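Local structure of chorismate mutase (Burkholderia thailandensis, 6CNZ) at residues Ser25-Leu30 and Pro113-Leu118; Glu32-Trp37 and Pro105-Ser110; Ala53-Val58 and Phe75-Ile80; Lys84-Ala89 and Asp156-Asp161. The protein probably catalyses the rearrangement of chorismate to prephenate, a step of aromatic amino acid synthesis, as a two-subunit all-helical enzyme. One frame throughout, in Å; residues are numbered along the deposited sequence.

How the interactions relate
Four contacts in one all-helical chain illustrate how the chemistry of helix packing follows its place in the fold. Interactions 1 and 2 share helix 107-129, touch each other and both reach the second subunit; interactions 3 and 4 share helix 69-96, lie on opposite sides of the chain's centre and have no neighbour from another chain. Interaction 1 is a surface contact in which a leucine methyl lies over the face of an arginine that binds a nitrate, whereas the others are partly buried. Interaction 2 is dominated by a tryptophan face, interaction 3 by a phenylalanine, and interaction 4 by a leucine and two close alanines, with a bridging water and glutamine amides. Interactions 1 and 4 meet at a second nitrate.

Interaction 1. Residues Ser25-Leu30 and Pro113-Leu118; sequences SQRLAL and PQLDRL. With NO3 (nitrate ion), chain I; NO3 (nitrate ion), chain G.
The guanidinium of R27 has L115 CD2 over the centre of one face, 4.1 Å above the plane, while its edge is turned to polar partners. At that edge a nitrate ion is gripped at two points: R27 NH1 reaches its O1 at 3.1 Å, and R27 NH2 reaches its O2 at 3.0 Å with an N-H...O angle of 158°. A water, also at the edge, accepts from R27 NE and donates to the backbone O of L115, so the same arginine is tied to helix 107-129 through its NE. The R27 chain runs extended from CG to NE, which carries the head across L115 at about a right angle.

Behind this polar end, L115 and L118 of helix 107-129 meet R27 of the nearly antiparallel helix 15-29 and, just past its end, L30. L118 CD1 comes within 3.6 Å of R27 CA, pressing on the backbone, and L30 meets it tip to tip, with L30 CD1 and L118 CD1 3.8 Å apart. The other methyl of L30, CD2, packs on the amide of Q114, whose NE2 is bonded to S110 O. Q26, which touches L118, also packs on Q26 of the second subunit.

An apolar face, a bridging water and an in-plane anion together fix the orientation of the R27 head. The nitrate probably comes from the crystallisation liquor, but this two-pronged grip may mark a site for a carboxylate.

Interaction 2. Residues Glu32-Trp37 and Pro105-Ser110; sequences EPVAHW and PDLATS
L107 is the main bump where helix 31-41 packs on the start of helix 107-129, and V34 and W37 form the hollow that receives it. Its CB sits over the five-membered ring of W37, 3.7 Å from the centroid and only 10° off the ring normal, a CH-pi contact on the indole face, which L107 N also overlies. Farther out, L107 CD2 lies 3.6 Å from W37 CE3, on the six-membered side, while L107 CD1 turns to meet V34 CG2 at 4.0 Å. In W37 a chi1 of -172° points CG away from the backbone N and swings the indole out to where the leucine crosses it at about a right angle.

The second bump, P105, sits between P33, H36 and W37: its CG touches P33 CB at 3.8 Å, its CD lies near the imidazole, and P105 O is 3.6 Å from W37 CD1. A water donates to the backbone oxygens of both P33 and P105, bridging the two segments where no direct hydrogen bond crosses.

Right before helix 107-129, D106 is its N-cap: OD2 accepts from T109 N and T109 OG1, which arrive from opposite faces of the carboxylate plane. P105 and S110 also pack on S110 and P105 of the second subunit. The chemistry is thus a mostly apolar seam, with a water serving backbone oxygens and a doubly held carboxylate fixing the start of the helix that presents L107.

Interaction 3. Residues Ala53-Val58 and Phe75-Ile80; sequences ALLTDV and FFDDQI
V58 lays its CG2 methyl over the centre of the F76 ring, 3.6 Å from the centroid and 13° off the normal, a CH-pi contact. Its other methyl, CG1, lies on the same side but past the rim, 3.7 Å from F76 CD1. The opposite face of F76 is met by Q79 CG, placed toward the rim, and the ring is therefore sandwiched between a residue of the facing helix and one of its own. L122 and I123 of helix 107-129 also pack on F76.

L55 fills the next gap where helix 48-64 packs antiparallel to helix 69-96. Its CG lies anti to the carbonyl carbon (chi1 -64°), and this brings CD2 to 3.7 Å from F76 CB. The end of L55 meets I80 tip to tip, CD2 to CD1 at 3.9 Å, and L54 CD2 slides past I80 CD1 in the opposite direction. D77 crosses L55 at about a right angle, with OD1 close against both leucine methyls.

Within helix 69-96, Q79 folds back on its own turn: NE2 donates to F75 O at 2.9 Å, from the other face of the carbonyl than Q79 N, and lies above the F75 ring. It bonds to A166 O as well. No hydrogen bond crosses between the two segments; cohesion comes from branched carbons and a ring clasped on both faces, while Q79 NE2 is satisfied by F75 O and A166 O.

Interaction 4. Residues Lys84-Ala89 and Asp156-Asp161; sequences KQLQNA and DSAQKD. With NO3 (nitrate ion), chain G.
A89 CB and A158 CB meet at 3.8 Å, the closest apolar pair across the contact, and such small side chains allow the helix axes to approach to 9.0 Å in an antiparallel run. L86 is the larger apolar part, its CD1 resting against A158 CB and against the backbone of Q159. Its CD2 turns to the amide end of Q159, 3.7 Å from OE1, so a leucine methyl lies against a polar group. L28 of helix 15-29 packs on both L86 and Q159.

Water supplies the polar link. One molecule accepts from Q85 NE2 at 2.9 Å and donates to A158 O, joining side chain to backbone where the two lie too far apart for a direct bond. The extended Q85 chain brings its amide beside D161 CB, crossing that side chain at about a right angle, while its OE1 is bonded to T165.

Direct hydrogen bonds hold Q159 at backbone and side chain, though none crosses between the segments. Its backbone N donates to D156 OD1 at 2.9 Å, approaching from above the carboxylate plane. Its side chain, with CG anti to the backbone N (chi1 174°), sends NE2 to the nitrate O1 at 3.0 Å in a nearly straight bond of 166°. S25 of helix 15-29 donates to the same oxygen.

D156 is thus an N-cap for helix 157-166, and L86 and the close A89-A158 contact join this short helix to the long helix 69-96, within the all-helical fold of type II chorismate mutases.

Interaction 1. Residues Ser25-Leu30 and Pro113-Leu118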
# COMPACT_ATOMS: atom_id res chain seq x y z
N SER A 25 -4.07 5.88 -0.44
CA SER A 25 -2.67 6.20 -0.67
C SER A 25 -1.99 5.10 -1.47
O SER A 25 -1.17 5.38 -2.36
CB SER A 25 -1.98 6.41 0.68
OG SER A 25 -0.57 6.47 0.54
N GLN A 26 -2.33 3.84 -1.18
CA GLN A 26 -1.77 2.73 -1.92
C GLN A 26 -2.15 2.81 -3.40
O GLN A 26 -1.30 2.62 -4.28
CB GLN A 26 -2.25 1.41 -1.29
CG GLN A 26 -1.61 0.15 -1.83
CD GLN A 26 -1.99 -1.12 -1.04
OE1 GLN A 26 -2.40 -1.06 0.12
NE2 GLN A 26 -1.85 -2.26 -1.68
N ARG A 27 -3.40 3.15 -3.69
CA ARG A 27 -3.80 3.29 -5.09
C ARG A 27 -3.09 4.46 -5.75
O ARG A 27 -2.61 4.35 -6.89
CB ARG A 27 -5.31 3.46 -5.20
CG ARG A 27 -5.85 3.29 -6.61
CD ARG A 27 -7.28 3.82 -6.72
NE ARG A 27 -7.91 3.38 -7.95
CZ ARG A 27 -7.77 3.99 -9.11
NH1 ARG A 27 -7.05 5.10 -9.20
NH2 ARG A 27 -8.37 3.50 -10.19
N LEU A 28 -2.98 5.58 -5.03
CA LEU A 28 -2.32 6.76 -5.58
C LEU A 28 -0.85 6.51 -5.88
O LEU A 28 -0.30 7.09 -6.82
CB LEU A 28 -2.47 7.93 -4.60
CG LEU A 28 -2.04 9.31 -5.06
CD1 LEU A 28 -2.68 9.66 -6.42
CD2 LEU A 28 -2.36 10.37 -3.98
N ALA A 29 -0.19 5.65 -5.10
CA ALA A 29 1.22 5.40 -5.35
C ALA A 29 1.46 4.67 -6.67
O ALA A 29 2.56 4.75 -7.21
CB ALA A 29 1.82 4.59 -4.19
N LEU A 30 0.47 3.95 -7.18
CA LEU A 30 0.60 3.30 -8.47
C LEU A 30 0.50 4.30 -9.63
O LEU A 30 0.68 3.90 -10.78
CB LEU A 30 -0.46 2.20 -8.60
CG LEU A 30 -0.32 1.00 -7.67
CD1 LEU A 30 -1.63 0.21 -7.59
CD2 LEU A 30 0.80 0.08 -8.14
N PRO A 113 -3.29 -4.71 -12.89
CA PRO A 113 -3.88 -5.67 -11.94
C PRO A 113 -3.87 -5.18 -10.51
O PRO A 113 -4.81 -5.47 -9.75
CB PRO A 113 -3.01 -6.92 -12.12
CG PRO A 113 -2.47 -6.81 -13.49
CD PRO A 113 -2.23 -5.34 -13.69
N GLN A 114 -2.84 -4.44 -10.10
CA GLN A 114 -2.82 -3.88 -8.75
C GLN A 114 -3.90 -2.81 -8.59
O GLN A 114 -4.57 -2.74 -7.55
CB GLN A 114 -1.43 -3.30 -8.46
CG GLN A 114 -0.27 -4.31 -8.45
CD GLN A 114 1.09 -3.62 -8.28
OE1 GLN A 114 1.48 -3.26 -7.17
NE2 GLN A 114 1.80 -3.42 -9.39
N LEU A 115 -4.07 -1.98 -9.61
CA LEU A 115 -5.13 -0.99 -9.59
C LEU A 115 -6.50 -1.65 -9.49
O LEU A 115 -7.38 -1.17 -8.77
CB LEU A 115 -5.04 -0.12 -10.83
CG LEU A 115 -3.93 0.92 -10.85
CD1 LEU A 115 -3.84 1.55 -12.24
CD2 LEU A 115 -4.18 2.00 -9.75
N ASP A 116 -6.70 -2.76 -10.23
CA ASP A 116 -8.01 -3.39 -10.26
C ASP A 116 -8.36 -4.02 -8.91
O ASP A 116 -9.49 -3.90 -8.45
CB ASP A 116 -8.09 -4.42 -11.39
CG ASP A 116 -8.06 -3.78 -12.79
OD1 ASP A 116 -8.35 -2.57 -12.93
OD2 ASP A 116 -7.75 -4.51 -13.77
N ARG A 117 -7.40 -4.70 -8.27
CA ARG A 117 -7.66 -5.21 -6.92
C ARG A 117 -8.08 -4.09 -5.97
O ARG A 117 -8.93 -4.29 -5.09
CB ARG A 117 -6.43 -5.90 -6.35
CG ARG A 117 -6.05 -7.22 -6.99
CD ARG A 117 -5.08 -7.95 -6.09
NE ARG A 117 -5.71 -8.24 -4.80
CZ ARG A 117 -6.02 -9.46 -4.38
NH1 ARG A 117 -5.74 -10.53 -5.13
NH2 ARG A 117 -6.61 -9.62 -3.21
N LEU A 118 -7.49 -2.90 -6.10
CA LEU A 118 -7.80 -1.85 -5.13
C LEU A 118 -9.22 -1.33 -5.30
O LEU A 118 -9.82 -0.83 -4.33
CB LEU A 118 -6.78 -0.72 -5.24
CG LEU A 118 -5.47 -1.10 -4.54
CD1 LEU A 118 -4.32 -0.22 -4.97
CD2 LEU A 118 -5.62 -1.07 -3.03
N NO3 I . -7.65 5.49 -13.10
O1 NO3 I . -7.25 6.17 -12.10
O2 NO3 I . -7.71 4.23 -13.02
O3 NO3 I . -7.99 6.07 -14.17
N NO3 G . 0.32 9.69 0.28
O1 NO3 G . -0.21 8.96 -0.61
O2 NO3 G . 0.87 10.79 -0.04
O3 NO3 G . 0.32 9.31 1.49
O HOH W 1 -8.91 0.91 -8.50

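Interaction 2. Residues Glu32-Trp37 and Pro105-Ser110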
# COMPACT_ATOMS: atom_id res chain seq x y z
N GLU A 32 2.67 6.66 -10.12
CA GLU A 32 4.03 6.82 -10.62
C GLU A 32 4.34 5.80 -11.71
O GLU A 32 4.77 6.22 -12.80
CB GLU A 32 5.03 6.74 -9.44
CG GLU A 32 6.48 7.19 -9.78
CD GLU A 32 7.28 6.20 -10.62
OE1 GLU A 32 6.99 4.98 -10.62
OE2 GLU A 32 8.24 6.64 -11.30
N PRO A 33 4.16 4.49 -11.52
CA PRO A 33 4.42 3.57 -12.64
C PRO A 33 3.46 3.74 -13.81
O PRO A 33 3.85 3.48 -14.96
CB PRO A 33 4.32 2.17 -12.01
CG PRO A 33 3.58 2.34 -10.74
CD PRO A 33 3.97 3.74 -10.26
N VAL A 34 2.22 4.17 -13.59
CA VAL A 34 1.36 4.54 -14.71
C VAL A 34 2.01 5.68 -15.49
O VAL A 34 2.17 5.61 -16.71
CB VAL A 34 -0.05 4.93 -14.23
CG1 VAL A 34 -0.89 5.42 -15.41
CG2 VAL A 34 -0.76 3.77 -13.54
N ALA A 35 2.38 6.75 -14.78
CA ALA A 35 3.00 7.90 -15.43
C ALA A 35 4.26 7.48 -16.17
O ALA A 35 4.47 7.87 -17.33
CB ALA A 35 3.33 8.98 -14.40
N HIS A 36 5.12 6.71 -15.50
CA HIS A 36 6.36 6.23 -16.10
C HIS A 36 6.09 5.46 -17.40
O HIS A 36 6.72 5.72 -18.44
CB HIS A 36 7.10 5.38 -15.06
CG HIS A 36 8.51 5.01 -15.42
ND1 HIS A 36 9.33 4.31 -14.55
CD2 HIS A 36 9.24 5.22 -16.54
CE1 HIS A 36 10.50 4.10 -15.12
NE2 HIS A 36 10.48 4.64 -16.33
N TRP A 37 5.14 4.54 -17.38
CA TRP A 37 4.79 3.82 -18.61
C TRP A 37 4.28 4.77 -19.70
O TRP A 37 4.68 4.66 -20.87
CB TRP A 37 3.74 2.75 -18.30
CG TRP A 37 3.46 1.86 -19.45
CD1 TRP A 37 4.11 0.69 -19.76
CD2 TRP A 37 2.47 2.06 -20.47
NE1 TRP A 37 3.57 0.15 -20.90
CE2 TRP A 37 2.57 0.96 -21.36
CE3 TRP A 37 1.51 3.04 -20.72
CZ2 TRP A 37 1.74 0.83 -22.48
CZ3 TRP A 37 0.68 2.91 -21.84
CH2 TRP A 37 0.80 1.81 -22.70
N PRO A 105 7.49 -0.40 -15.39
CA PRO A 105 6.71 -1.63 -15.20
C PRO A 105 5.59 -1.71 -16.23
O PRO A 105 4.95 -0.71 -16.57
CB PRO A 105 6.15 -1.49 -13.78
CG PRO A 105 6.96 -0.40 -13.12
CD PRO A 105 7.49 0.48 -14.21
N ASP A 106 5.35 -2.91 -16.74
CA ASP A 106 4.32 -3.10 -17.74
C ASP A 106 2.94 -2.70 -17.21
O ASP A 106 2.48 -3.23 -16.19
CB ASP A 106 4.29 -4.55 -18.21
CG ASP A 106 3.26 -4.79 -19.29
OD1 ASP A 106 3.42 -4.23 -20.40
OD2 ASP A 106 2.27 -5.51 -19.04
N LEU A 107 2.28 -1.78 -17.92
CA LEU A 107 0.99 -1.30 -17.44
C LEU A 107 -0.04 -2.44 -17.39
O LEU A 107 -0.79 -2.56 -16.42
CB LEU A 107 0.50 -0.16 -18.33
CG LEU A 107 -0.81 0.49 -17.91
CD1 LEU A 107 -0.65 1.11 -16.53
CD2 LEU A 107 -1.25 1.53 -18.93
N ALA A 108 -0.06 -3.30 -18.42
CA ALA A 108 -1.14 -4.28 -18.54
C ALA A 108 -0.97 -5.44 -17.56
O ALA A 108 -1.96 -5.90 -16.97
CB ALA A 108 -1.20 -4.82 -19.98
N THR A 109 0.24 -5.95 -17.39
CA THR A 109 0.42 -7.16 -16.60
C THR A 109 0.97 -6.88 -15.21
O THR A 109 0.88 -7.75 -14.34
CB THR A 109 1.35 -8.16 -17.31
OG1 THR A 109 2.67 -7.63 -17.43
CG2 THR A 109 0.82 -8.51 -18.71
N SER A 110 1.52 -5.69 -14.96
CA SER A 110 2.03 -5.38 -13.64
C SER A 110 1.19 -4.31 -12.94
O SER A 110 0.66 -4.54 -11.85
CB SER A 110 3.50 -4.95 -13.73
OG SER A 110 4.04 -4.64 -12.45
O HOH W 2 3.09 0.71 -15.58

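Interaction 3. Residues Ala53-Val58 and Phe75-Ile80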
# COMPACT_ATOMS: atom_id res chain seq x y z
N ALA A 53 -15.51 3.60 -18.11
CA ALA A 53 -15.73 2.19 -17.84
C ALA A 53 -15.51 1.88 -16.37
O ALA A 53 -16.31 1.17 -15.74
CB ALA A 53 -14.81 1.34 -18.72
N LEU A 54 -14.42 2.40 -15.80
CA LEU A 54 -14.17 2.18 -14.38
C LEU A 54 -15.33 2.67 -13.53
O LEU A 54 -15.80 1.96 -12.63
CB LEU A 54 -12.87 2.87 -13.98
CG LEU A 54 -12.61 2.92 -12.47
CD1 LEU A 54 -12.53 1.51 -11.89
CD2 LEU A 54 -11.33 3.69 -12.17
N LEU A 55 -15.82 3.88 -13.81
CA LEU A 55 -16.89 4.44 -12.98
C LEU A 55 -18.19 3.65 -13.15
O LEU A 55 -18.95 3.51 -12.18
CB LEU A 55 -17.10 5.92 -13.31
CG LEU A 55 -15.92 6.85 -13.00
CD1 LEU A 55 -16.04 8.15 -13.79
CD2 LEU A 55 -15.77 7.14 -11.50
N THR A 56 -18.45 3.14 -14.35
CA THR A 56 -19.61 2.27 -14.53
C THR A 56 -19.48 1.03 -13.66
O THR A 56 -20.40 0.67 -12.92
CB THR A 56 -19.75 1.89 -16.01
OG1 THR A 56 -20.21 3.03 -16.76
CG2 THR A 56 -20.74 0.73 -16.20
N ASP A 57 -18.31 0.39 -13.69
CA ASP A 57 -18.07 -0.77 -12.84
C ASP A 57 -18.21 -0.41 -11.36
O ASP A 57 -18.75 -1.19 -10.57
CB ASP A 57 -16.69 -1.36 -13.13
CG ASP A 57 -16.49 -2.71 -12.48
OD1 ASP A 57 -17.32 -3.61 -12.71
OD2 ASP A 57 -15.48 -2.90 -11.76
N VAL A 58 -17.71 0.76 -10.96
CA VAL A 58 -17.80 1.16 -9.55
C VAL A 58 -19.25 1.26 -9.12
O VAL A 58 -19.62 0.87 -8.00
CB VAL A 58 -17.05 2.48 -9.32
CG1 VAL A 58 -17.58 3.20 -8.06
CG2 VAL A 58 -15.54 2.21 -9.23
N PHE A 75 -16.55 9.30 -5.17
CA PHE A 75 -15.27 8.93 -4.57
C PHE A 75 -14.28 8.47 -5.62
O PHE A 75 -13.09 8.78 -5.54
CB PHE A 75 -15.48 7.85 -3.51
CG PHE A 75 -14.20 7.38 -2.85
CD1 PHE A 75 -13.58 8.14 -1.87
CD2 PHE A 75 -13.64 6.16 -3.20
CE1 PHE A 75 -12.42 7.71 -1.25
CE2 PHE A 75 -12.47 5.71 -2.58
CZ PHE A 75 -11.86 6.49 -1.60
N PHE A 76 -14.75 7.75 -6.64
CA PHE A 76 -13.81 7.29 -7.65
C PHE A 76 -13.53 8.37 -8.69
O PHE A 76 -12.41 8.41 -9.23
CB PHE A 76 -14.27 5.97 -8.29
CG PHE A 76 -13.80 4.75 -7.53
CD1 PHE A 76 -14.48 4.30 -6.40
CD2 PHE A 76 -12.64 4.09 -7.91
CE1 PHE A 76 -14.03 3.20 -5.68
CE2 PHE A 76 -12.19 2.97 -7.19
CZ PHE A 76 -12.89 2.53 -6.07
N ASP A 77 -14.47 9.29 -8.94
CA ASP A 77 -14.12 10.53 -9.63
C ASP A 77 -12.89 11.17 -9.00
O ASP A 77 -11.95 11.58 -9.71
CB ASP A 77 -15.27 11.52 -9.61
CG ASP A 77 -16.32 11.24 -10.67
OD1 ASP A 77 -16.02 10.55 -11.67
OD2 ASP A 77 -17.47 11.73 -10.51
N ASP A 78 -12.86 11.23 -7.66
CA ASP A 78 -11.74 11.83 -6.94
C ASP A 78 -10.47 10.98 -7.04
O ASP A 78 -9.36 11.54 -7.05
CB ASP A 78 -12.10 12.04 -5.47
CG ASP A 78 -13.10 13.17 -5.27
OD1 ASP A 78 -13.20 14.06 -6.13
OD2 ASP A 78 -13.78 13.19 -4.22
N GLN A 79 -10.59 9.64 -7.08
CA GLN A 79 -9.39 8.80 -7.25
C GLN A 79 -8.74 9.07 -8.59
O GLN A 79 -7.51 9.21 -8.69
CB GLN A 79 -9.73 7.31 -7.13
CG GLN A 79 -10.41 6.90 -5.81
CD GLN A 79 -9.83 7.59 -4.58
OE1 GLN A 79 -8.70 7.30 -4.17
NE2 GLN A 79 -10.61 8.51 -3.99
N ILE A 80 -9.55 9.13 -9.65
CA ILE A 80 -9.09 9.45 -11.00
C ILE A 80 -8.45 10.85 -11.03
O ILE A 80 -7.33 11.02 -11.51
CB ILE A 80 -10.26 9.33 -11.99
CG1 ILE A 80 -10.70 7.86 -12.09
CG2 ILE A 80 -9.91 9.91 -13.38
CD1 ILE A 80 -12.10 7.68 -12.68

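Interaction 4. Residues Lys84-Ala89 and Asp156-Asp161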
# COMPACT_ATOMS: atom_id res chain seq x y z
N LYS A 84 -4.51 11.58 -11.96
CA LYS A 84 -4.08 12.42 -13.08
C LYS A 84 -3.29 13.63 -12.60
O LYS A 84 -2.32 14.04 -13.25
CB LYS A 84 -5.31 12.86 -13.90
CG LYS A 84 -5.88 11.74 -14.75
CD LYS A 84 -7.32 11.99 -15.16
CE LYS A 84 -7.46 13.06 -16.22
NZ LYS A 84 -8.88 13.14 -16.71
N GLN A 85 -3.70 14.22 -11.48
CA GLN A 85 -2.93 15.30 -10.88
C GLN A 85 -1.49 14.87 -10.62
O GLN A 85 -0.54 15.56 -11.00
CB GLN A 85 -3.63 15.72 -9.58
CG GLN A 85 -3.10 16.95 -8.89
CD GLN A 85 -3.78 17.13 -7.55
OE1 GLN A 85 -4.96 16.81 -7.40
NE2 GLN A 85 -3.03 17.58 -6.55
N LEU A 86 -1.31 13.74 -9.93
CA LEU A 86 0.03 13.24 -9.66
C LEU A 86 0.79 12.97 -10.96
O LEU A 86 1.96 13.36 -11.10
CB LEU A 86 -0.04 11.97 -8.80
CG LEU A 86 1.29 11.37 -8.32
CD1 LEU A 86 2.24 12.47 -7.85
CD2 LEU A 86 1.07 10.38 -7.18
N GLN A 87 0.15 12.30 -11.92
CA GLN A 87 0.84 11.97 -13.18
C GLN A 87 1.28 13.23 -13.91
O GLN A 87 2.38 13.29 -14.47
CB GLN A 87 -0.06 11.13 -14.10
CG GLN A 87 -0.44 9.73 -13.57
CD GLN A 87 -1.46 9.03 -14.49
OE1 GLN A 87 -1.25 8.95 -15.70
NE2 GLN A 87 -2.57 8.57 -13.92
N ASN A 88 0.42 14.25 -13.95
CA ASN A 88 0.82 15.50 -14.59
C ASN A 88 1.98 16.16 -13.85
O ASN A 88 2.89 16.70 -14.49
CB ASN A 88 -0.37 16.45 -14.68
CG ASN A 88 -1.16 16.22 -15.95
OD1 ASN A 88 -0.63 16.41 -17.04
ND2 ASN A 88 -2.41 15.76 -15.82
N ALA A 89 1.97 16.11 -12.52
CA ALA A 89 3.10 16.64 -11.76
C ALA A 89 4.40 15.89 -12.08
O ALA A 89 5.46 16.51 -12.22
CB ALA A 89 2.78 16.58 -10.25
N ASP A 156 6.32 12.80 -1.51
CA ASP A 156 6.57 14.15 -2.00
C ASP A 156 5.28 14.98 -1.98
O ASP A 156 4.17 14.45 -1.93
CB ASP A 156 7.16 14.10 -3.41
CG ASP A 156 6.24 13.44 -4.40
OD1 ASP A 156 5.25 14.10 -4.78
OD2 ASP A 156 6.48 12.27 -4.78
N SER A 157 5.44 16.31 -2.03
CA SER A 157 4.28 17.19 -1.84
C SER A 157 3.23 17.01 -2.93
O SER A 157 2.03 17.11 -2.67
CB SER A 157 4.73 18.64 -1.76
OG SER A 157 5.80 18.87 -2.64
N ALA A 158 3.66 16.74 -4.17
CA ALA A 158 2.70 16.47 -5.23
C ALA A 158 1.79 15.30 -4.86
O ALA A 158 0.56 15.38 -5.00
CB ALA A 158 3.44 16.18 -6.54
N GLN A 159 2.38 14.20 -4.36
CA GLN A 159 1.56 13.04 -4.02
C GLN A 159 0.70 13.33 -2.80
O GLN A 159 -0.48 12.97 -2.77
CB GLN A 159 2.43 11.80 -3.77
CG GLN A 159 1.57 10.62 -3.27
CD GLN A 159 2.17 9.27 -3.54
OE1 GLN A 159 3.08 9.14 -4.35
NE2 GLN A 159 1.68 8.24 -2.84
N LYS A 160 1.28 13.99 -1.80
CA LYS A 160 0.52 14.37 -0.61
C LYS A 160 -0.63 15.31 -0.95
O LYS A 160 -1.72 15.18 -0.39
CB LYS A 160 1.46 15.00 0.42
CG LYS A 160 2.40 14.00 1.07
CD LYS A 160 3.08 14.63 2.28
CE LYS A 160 3.79 15.90 1.88
NZ LYS A 160 4.67 16.39 2.96
N ASP A 161 -0.40 16.27 -1.86
CA ASP A 161 -1.50 17.12 -2.32
C ASP A 161 -2.59 16.30 -3.01
O ASP A 161 -3.79 16.48 -2.75
CB ASP A 161 -0.98 18.21 -3.26
CG ASP A 161 -0.27 19.33 -2.52
OD1 ASP A 161 -0.25 19.31 -1.26
OD2 ASP A 161 0.27 20.24 -3.19
N NO3 G . 0.32 9.69 0.28
O1 NO3 G . -0.21 8.96 -0.61
O2 NO3 G . 0.87 10.79 -0.04
O3 NO3 G . 0.32 9.31 1.49
O HOH W 3 -0.28 16.73 -7.07